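Local coordinates for protein alpha-rhamnosidase (Dictyoglomus thermophilum, PDB 6I60) that probably hydrolyses terminal non-reducing alpha-L-rhamnose residues from alpha-L-rhamnosides, as a multidomain glycoside hydrolase, at residues 36-41 and 526-531; 513-518 and 573-578. One frame throughout, in Å; residues are numbered along the deposited sequence.

Contact 1. Residues 36-41 and 526-531; sequences KCEFTT and FYRKYL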
loop_
_atom_site.group_PDB
_atom_site.type_symbol
_atom_site.label_atom_id
_atom_site.label_comp_id
_atom_site.label_asym_id
_atom_site.label_seq_id
_atom_site.Cartn_x
_atom_site.Cartn_y
_atom_site.Cartn_z
ATOM N N LYS A 36 7.936 -11.577 -14.004
ATOM C CA LYS A 36 6.812 -10.684 -13.773
ATOM C C LYS A 36 6.771 -9.619 -14.859
ATOM O O LYS A 36 7.798 -9.017 -15.188
ATOM C CB LYS A 36 6.909 -10.025 -12.392
ATOM C CG LYS A 36 7.134 -11.003 -11.250
ATOM C CD LYS A 36 6.258 -10.674 -10.051
ATOM C CE LYS A 36 6.924 -11.101 -8.750
ATOM N NZ LYS A 36 7.755 -10.009 -8.166
ATOM N N CYS A 37 5.584 -9.401 -15.415
ATOM C CA CYS A 37 5.308 -8.264 -16.279
ATOM C C CYS A 37 4.402 -7.306 -15.522
ATOM O O CYS A 37 3.365 -7.720 -14.993
ATOM C CB CYS A 37 4.651 -8.703 -17.588
ATOM S SG CYS A 37 4.123 -7.330 -18.634
ATOM N N GLU A 38 4.800 -6.035 -15.462
ATOM C CA GLU A 38 4.138 -5.045 -14.614
ATOM C C GLU A 38 4.129 -5.485 -13.151
ATOM O O GLU A 38 3.184 -5.202 -12.411
ATOM C CB GLU A 38 2.713 -4.751 -15.096
ATOM C CG GLU A 38 2.645 -3.854 -16.322
ATOM C CD GLU A 38 3.296 -2.505 -16.089
ATOM O OE1 GLU A 38 2.597 -1.578 -15.625
ATOM O OE2 GLU A 38 4.508 -2.374 -16.367
ATOM N N PHE A 39 5.186 -6.191 -12.737
ATOM C CA PHE A 39 5.333 -6.679 -11.364
ATOM C C PHE A 39 4.174 -7.591 -10.969
ATOM O O PHE A 39 3.690 -7.557 -9.836
ATOM C CB PHE A 39 5.480 -5.520 -10.377
ATOM C CG PHE A 39 6.619 -4.600 -10.698
ATOM C CD1 PHE A 39 7.912 -4.920 -10.317
ATOM C CD2 PHE A 39 6.400 -3.420 -11.390
ATOM C CE1 PHE A 39 8.963 -4.078 -10.613
ATOM C CE2 PHE A 39 7.449 -2.572 -11.691
ATOM C CZ PHE A 39 8.732 -2.902 -11.303
ATOM N N THR A 40 3.728 -8.419 -11.912
ATOM C CA THR A 40 2.642 -9.355 -11.665
ATOM C C THR A 40 2.853 -10.593 -12.522
ATOM O O THR A 40 3.250 -10.490 -13.686
ATOM C CB THR A 40 1.276 -8.729 -11.974
ATOM O OG1 THR A 40 1.187 -7.444 -11.346
ATOM C CG2 THR A 40 0.149 -9.623 -11.464
ATOM N N THR A 41 2.589 -11.760 -11.938
ATOM C CA THR A 41 2.705 -13.018 -12.664
ATOM C C THR A 41 1.550 -13.135 -13.650
ATOM O O THR A 41 0.387 -13.235 -13.245
ATOM C CB THR A 41 2.719 -14.196 -11.694
ATOM O OG1 THR A 41 3.973 -14.230 -11.001
ATOM C CG2 THR A 41 2.528 -15.510 -12.442
ATOM N N PHE A 526 1.284 -1.102 -5.981
ATOM C CA PHE A 526 0.366 -0.195 -5.302
ATOM C C PHE A 526 0.837 1.250 -5.407
ATOM O O PHE A 526 0.035 2.154 -5.678
ATOM C CB PHE A 526 0.221 -0.609 -3.839
ATOM C CG PHE A 526 -0.880 0.100 -3.113
ATOM C CD1 PHE A 526 -2.185 -0.354 -3.194
ATOM C CD2 PHE A 526 -0.609 1.220 -2.342
ATOM C CE1 PHE A 526 -3.203 0.296 -2.521
ATOM C CE2 PHE A 526 -1.623 1.876 -1.668
ATOM C CZ PHE A 526 -2.921 1.413 -1.756
ATOM N N TYR A 527 2.133 1.489 -5.201
ATOM C CA TYR A 527 2.634 2.858 -5.186
ATOM C C TYR A 527 2.705 3.452 -6.587
ATOM O O TYR A 527 2.556 4.668 -6.748
ATOM C CB TYR A 527 4.002 2.906 -4.508
ATOM C CG TYR A 527 3.913 2.842 -3.001
ATOM C CD1 TYR A 527 2.875 3.466 -2.323
ATOM C CD2 TYR A 527 4.861 2.153 -2.257
ATOM C CE1 TYR A 527 2.785 3.408 -0.948
ATOM C CE2 TYR A 527 4.780 2.090 -0.879
ATOM C CZ TYR A 527 3.739 2.719 -0.231
ATOM O OH TYR A 527 3.651 2.660 1.141
ATOM N N ARG A 528 2.931 2.618 -7.605
ATOM C CA ARG A 528 2.926 3.115 -8.976
ATOM C C ARG A 528 1.559 3.672 -9.348
ATOM O O ARG A 528 1.462 4.694 -10.039
ATOM C CB ARG A 528 3.337 2.002 -9.938
ATOM C CG ARG A 528 4.838 1.855 -10.112
ATOM C CD ARG A 528 5.175 0.611 -10.916
ATOM N NE ARG A 528 5.716 0.938 -12.232
ATOM C CZ ARG A 528 5.164 0.563 -13.382
ATOM N NH1 ARG A 528 4.048 -0.155 -13.384
ATOM N NH2 ARG A 528 5.728 0.907 -14.532
ATOM N N LYS A 529 0.490 3.015 -8.895
ATOM C CA LYS A 529 -0.852 3.541 -9.115
ATOM C C LYS A 529 -1.085 4.812 -8.308
ATOM O O LYS A 529 -1.708 5.759 -8.798
ATOM C CB LYS A 529 -1.894 2.478 -8.762
ATOM C CG LYS A 529 -3.334 2.945 -8.896
ATOM C CD LYS A 529 -4.004 3.050 -7.541
ATOM C CE LYS A 529 -5.483 3.367 -7.676
ATOM N NZ LYS A 529 -5.926 4.351 -6.650
ATOM N N TYR A 530 -0.590 4.851 -7.068
ATOM C CA TYR A 530 -0.785 6.033 -6.236
ATOM C C TYR A 530 0.063 7.198 -6.725
ATOM O O TYR A 530 -0.359 8.359 -6.643
ATOM C CB TYR A 530 -0.465 5.713 -4.775
ATOM C CG TYR A 530 -0.851 6.821 -3.821
ATOM C CD1 TYR A 530 -2.153 7.306 -3.780
ATOM C CD2 TYR A 530 0.087 7.387 -2.965
ATOM C CE1 TYR A 530 -2.512 8.322 -2.909
ATOM C CE2 TYR A 530 -0.264 8.404 -2.091
ATOM C CZ TYR A 530 -1.564 8.867 -2.067
ATOM O OH TYR A 530 -1.917 9.878 -1.202
ATOM N N LEU A 531 1.267 6.910 -7.228
ATOM C CA LEU A 531 2.093 7.964 -7.807
ATOM C C LEU A 531 1.407 8.606 -9.002
ATOM O O LEU A 531 1.570 9.809 -9.243
ATOM C CB LEU A 531 3.457 7.403 -8.209
ATOM C CG LEU A 531 4.519 7.383 -7.109
ATOM C CD1 LEU A 531 5.838 6.842 -7.640
ATOM C CD2 LEU A 531 4.698 8.775 -6.521
#
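Arg-528, on helix 524-535 of the six-hairpin glycosidase domain, reaches across to Glu-38 and Phe-39 in the turn that follows the first strand of the N-terminal immunoglobulin-like domain. Its NH1 donates to Glu-38 OE1 at 3.0 Å in a salt bridge that is close to straight at the hydrogen (160°). The oxygen lies near the guanidinium plane, but the N-H comes down on the carboxylate from above its plane, the two flat groups being turned 68° apart. A bend at chi3 (111°) swings the arginine head out of line with its stem and toward the turn. The closer-packed side is the turn: Phe-39 sets CE2 over one face of the guanidinium, toward its rim, 4.0 Å from Arg-528 NE, with the ring steeply tilted to it. Its side chain also touches Ile-52 of strand 52-56, whose backbone N-H is accepted by Glu-38 OE2. The looser part is the arginine itself, which stays partly exposed, whereas Glu-38 and Phe-39 are buried; its NE also makes a long, weak ion pair with Asp-578. Between these two segments a single charged bond carries the polar link, and because the carboxylate is also held by its own domain's backbone, the arginine meets an acceptor already fixed in place.

Contact 2. Residues 513-518 and 573-578; sequences SAEEAI and YQYYGD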
loop_
_atom_site.group_PDB
_atom_site.type_symbol
_atom_site.label_atom_id
_atom_site.label_comp_id
_atom_site.label_asym_id
_atom_site.label_seq_id
_atom_site.Cartn_x
_atom_site.Cartn_y
_atom_site.Cartn_z
ATOM N N SER A 513 4.795 6.248 6.523
ATOM C CA SER A 513 4.663 4.806 6.675
ATOM C C SER A 513 4.990 4.048 5.394
ATOM O O SER A 513 4.764 2.836 5.330
ATOM C CB SER A 513 3.252 4.447 7.153
ATOM O OG SER A 513 2.271 4.770 6.183
ATOM N N ALA A 514 5.529 4.730 4.381
ATOM C CA ALA A 514 5.813 4.061 3.115
ATOM C C ALA A 514 6.966 3.074 3.254
ATOM O O ALA A 514 6.951 2.005 2.635
ATOM C CB ALA A 514 6.112 5.094 2.029
ATOM N N GLU A 515 7.975 3.413 4.061
ATOM C CA GLU A 515 9.105 2.508 4.244
ATOM C C GLU A 515 8.699 1.246 4.994
ATOM O O GLU A 515 9.223 0.161 4.710
ATOM C CB GLU A 515 10.239 3.224 4.979
ATOM C CG GLU A 515 11.542 2.443 5.028
ATOM C CD GLU A 515 12.683 3.246 5.623
ATOM O OE1 GLU A 515 12.490 3.854 6.696
ATOM O OE2 GLU A 515 13.775 3.269 5.017
ATOM N N GLU A 516 7.769 1.362 5.945
ATOM C CA GLU A 516 7.318 0.184 6.677
ATOM C C GLU A 516 6.541 -0.765 5.773
ATOM O O GLU A 516 6.763 -1.981 5.803
ATOM C CB GLU A 516 6.465 0.607 7.873
ATOM C CG GLU A 516 5.529 -0.475 8.390
ATOM C CD GLU A 516 4.134 -0.372 7.798
ATOM O OE1 GLU A 516 3.620 -1.398 7.304
ATOM O OE2 GLU A 516 3.557 0.734 7.822
ATOM N N ALA A 517 5.630 -0.224 4.960
ATOM C CA ALA A 517 4.811 -1.064 4.092
ATOM C C ALA A 517 5.664 -1.801 3.068
ATOM O O ALA A 517 5.386 -2.958 2.729
ATOM C CB ALA A 517 3.749 -0.214 3.396
ATOM N N ILE A 518 6.712 -1.147 2.565
ATOM C CA ILE A 518 7.600 -1.794 1.605
ATOM C C ILE A 518 8.312 -2.974 2.254
ATOM O O ILE A 518 8.448 -4.045 1.651
ATOM C CB ILE A 518 8.590 -0.767 1.027
ATOM C CG1 ILE A 518 7.886 0.130 0.009
ATOM C CG2 ILE A 518 9.780 -1.460 0.387
ATOM C CD1 ILE A 518 8.725 1.304 -0.446
ATOM N N TYR A 573 12.669 3.369 -6.179
ATOM C CA TYR A 573 13.986 3.139 -6.758
ATOM C C TYR A 573 14.962 2.572 -5.736
ATOM O O TYR A 573 15.856 1.801 -6.101
ATOM C CB TYR A 573 14.535 4.440 -7.352
ATOM C CG TYR A 573 15.987 4.349 -7.762
ATOM C CD1 TYR A 573 16.370 3.604 -8.869
ATOM C CD2 TYR A 573 16.977 4.999 -7.037
ATOM C CE1 TYR A 573 17.698 3.511 -9.247
ATOM C CE2 TYR A 573 18.307 4.914 -7.408
ATOM C CZ TYR A 573 18.661 4.167 -8.513
ATOM O OH TYR A 573 19.980 4.073 -8.889
ATOM N N GLN A 574 14.801 2.927 -4.460
ATOM C CA GLN A 574 15.745 2.480 -3.440
ATOM C C GLN A 574 15.564 1.000 -3.123
ATOM O O GLN A 574 16.549 0.259 -3.015
ATOM C CB GLN A 574 15.585 3.324 -2.175
ATOM C CG GLN A 574 16.396 2.839 -0.980
ATOM C CD GLN A 574 16.088 3.610 0.297
ATOM O OE1 GLN A 574 14.947 4.003 0.541
ATOM N NE2 GLN A 574 17.111 3.828 1.120
ATOM N N TYR A 575 14.319 0.548 -2.978
ATOM C CA TYR A 575 14.039 -0.811 -2.537
ATOM C C TYR A 575 13.681 -1.760 -3.673
ATOM O O TYR A 575 13.597 -2.971 -3.441
ATOM C CB TYR A 575 12.907 -0.803 -1.502
ATOM C CG TYR A 575 13.351 -0.339 -0.133
ATOM C CD1 TYR A 575 14.118 -1.161 0.685
ATOM C CD2 TYR A 575 13.010 0.921 0.340
ATOM C CE1 TYR A 575 14.529 -0.741 1.937
ATOM C CE2 TYR A 575 13.417 1.350 1.591
ATOM C CZ TYR A 575 14.177 0.515 2.384
ATOM O OH TYR A 575 14.583 0.937 3.628
ATOM N N TYR A 576 13.474 -1.253 -4.887
ATOM C CA TYR A 576 13.162 -2.104 -6.026
ATOM C C TYR A 576 14.065 -1.884 -7.231
ATOM O O TYR A 576 14.045 -2.715 -8.147
ATOM C CB TYR A 576 11.705 -1.905 -6.467
ATOM C CG TYR A 576 10.679 -2.275 -5.421
ATOM C CD1 TYR A 576 10.118 -1.306 -4.601
ATOM C CD2 TYR A 576 10.262 -3.590 -5.261
ATOM C CE1 TYR A 576 9.174 -1.638 -3.643
ATOM C CE2 TYR A 576 9.317 -3.932 -4.307
ATOM C CZ TYR A 576 8.777 -2.951 -3.502
ATOM O OH TYR A 576 7.840 -3.280 -2.548
ATOM N N GLY A 577 14.845 -0.809 -7.267
ATOM C CA GLY A 577 15.692 -0.539 -8.417
ATOM C C GLY A 577 14.928 -0.195 -9.677
ATOM O O GLY A 577 15.307 -0.640 -10.768
ATOM N N ASP A 578 13.858 0.583 -9.554
ATOM C CA ASP A 578 13.024 0.987 -10.684
ATOM C C ASP A 578 13.324 2.453 -10.981
ATOM O O ASP A 578 12.630 3.353 -10.505
ATOM C CB ASP A 578 11.543 0.767 -10.379
ATOM C CG ASP A 578 10.655 1.052 -11.573
ATOM O OD1 ASP A 578 11.184 1.123 -12.701
ATOM O OD2 ASP A 578 9.428 1.203 -11.386
#
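Within the helical six-hairpin glycosidase domain, an (alpha/alpha)6 barrel in this family, helix 514-520 packs here against the C-terminal end of helix 564-576. The contact is buried and has a polar end and an apolar end, both served by Tyr-575. At the polar end its OH donates to Glu-515 OE2 at 2.8 Å. The carboxylate oxygen sits at the ring's edge, near the ring plane, and is approached on its anti side, 30° out of the carboxylate plane. Glu-515 reaches this place with an outstretched chain, CG lying opposite the backbone N (chi1 -171°), and its CG passes 3.7 Å from Tyr-575 OH on the way. The second oxygen, OE1, forms a salt bridge with Arg-765, so the buried carboxylate is gripped from two residues, and that pairing would be expected to favour its charged form. A phenylalanine in place of Tyr-575 would keep the ring but is likely to leave Glu-515 OE2 without this donor inside a buried interface. The apolar end belongs to Ile-518, whose CG2 branch points at the root of Tyr-575, 3.7 Å from CB and 3.8 Å from CG. The ring of Phe-519 also meets that of Tyr-575, with the planes steeply inclined. Tyr-576 meets the same branch of the isoleucine, and its hydroxyl is hydrogen-bonded to Met-523 N in the link to the next helix. That methyl, Ile-518 CG2, lies 4.1 Å from Tyr-576 CE1.

Overall arrangement
Both contacts are buried and lie about 11 Å from the centre of the molecule, their own centres about 13 Å apart, but they join different things. Contact 1 couples two domains, with an arginine that keeps some exposure, and relies on charge with little packed surface; contact 2 lies wholly within the helical domain, buries more area and combines a tyrosine-carboxylate bond with apolar packing. They are joined through consecutive helices: Tyr-527 of helix 524-535 packs on helix 514-520, its OH 3.7 Å from Ala-517 CB and its CE2 3.8 Å from Ile-518 CG1. Leu-531 meanwhile touches helix 564-576, so residues 526-531 meet both helices of contact 2.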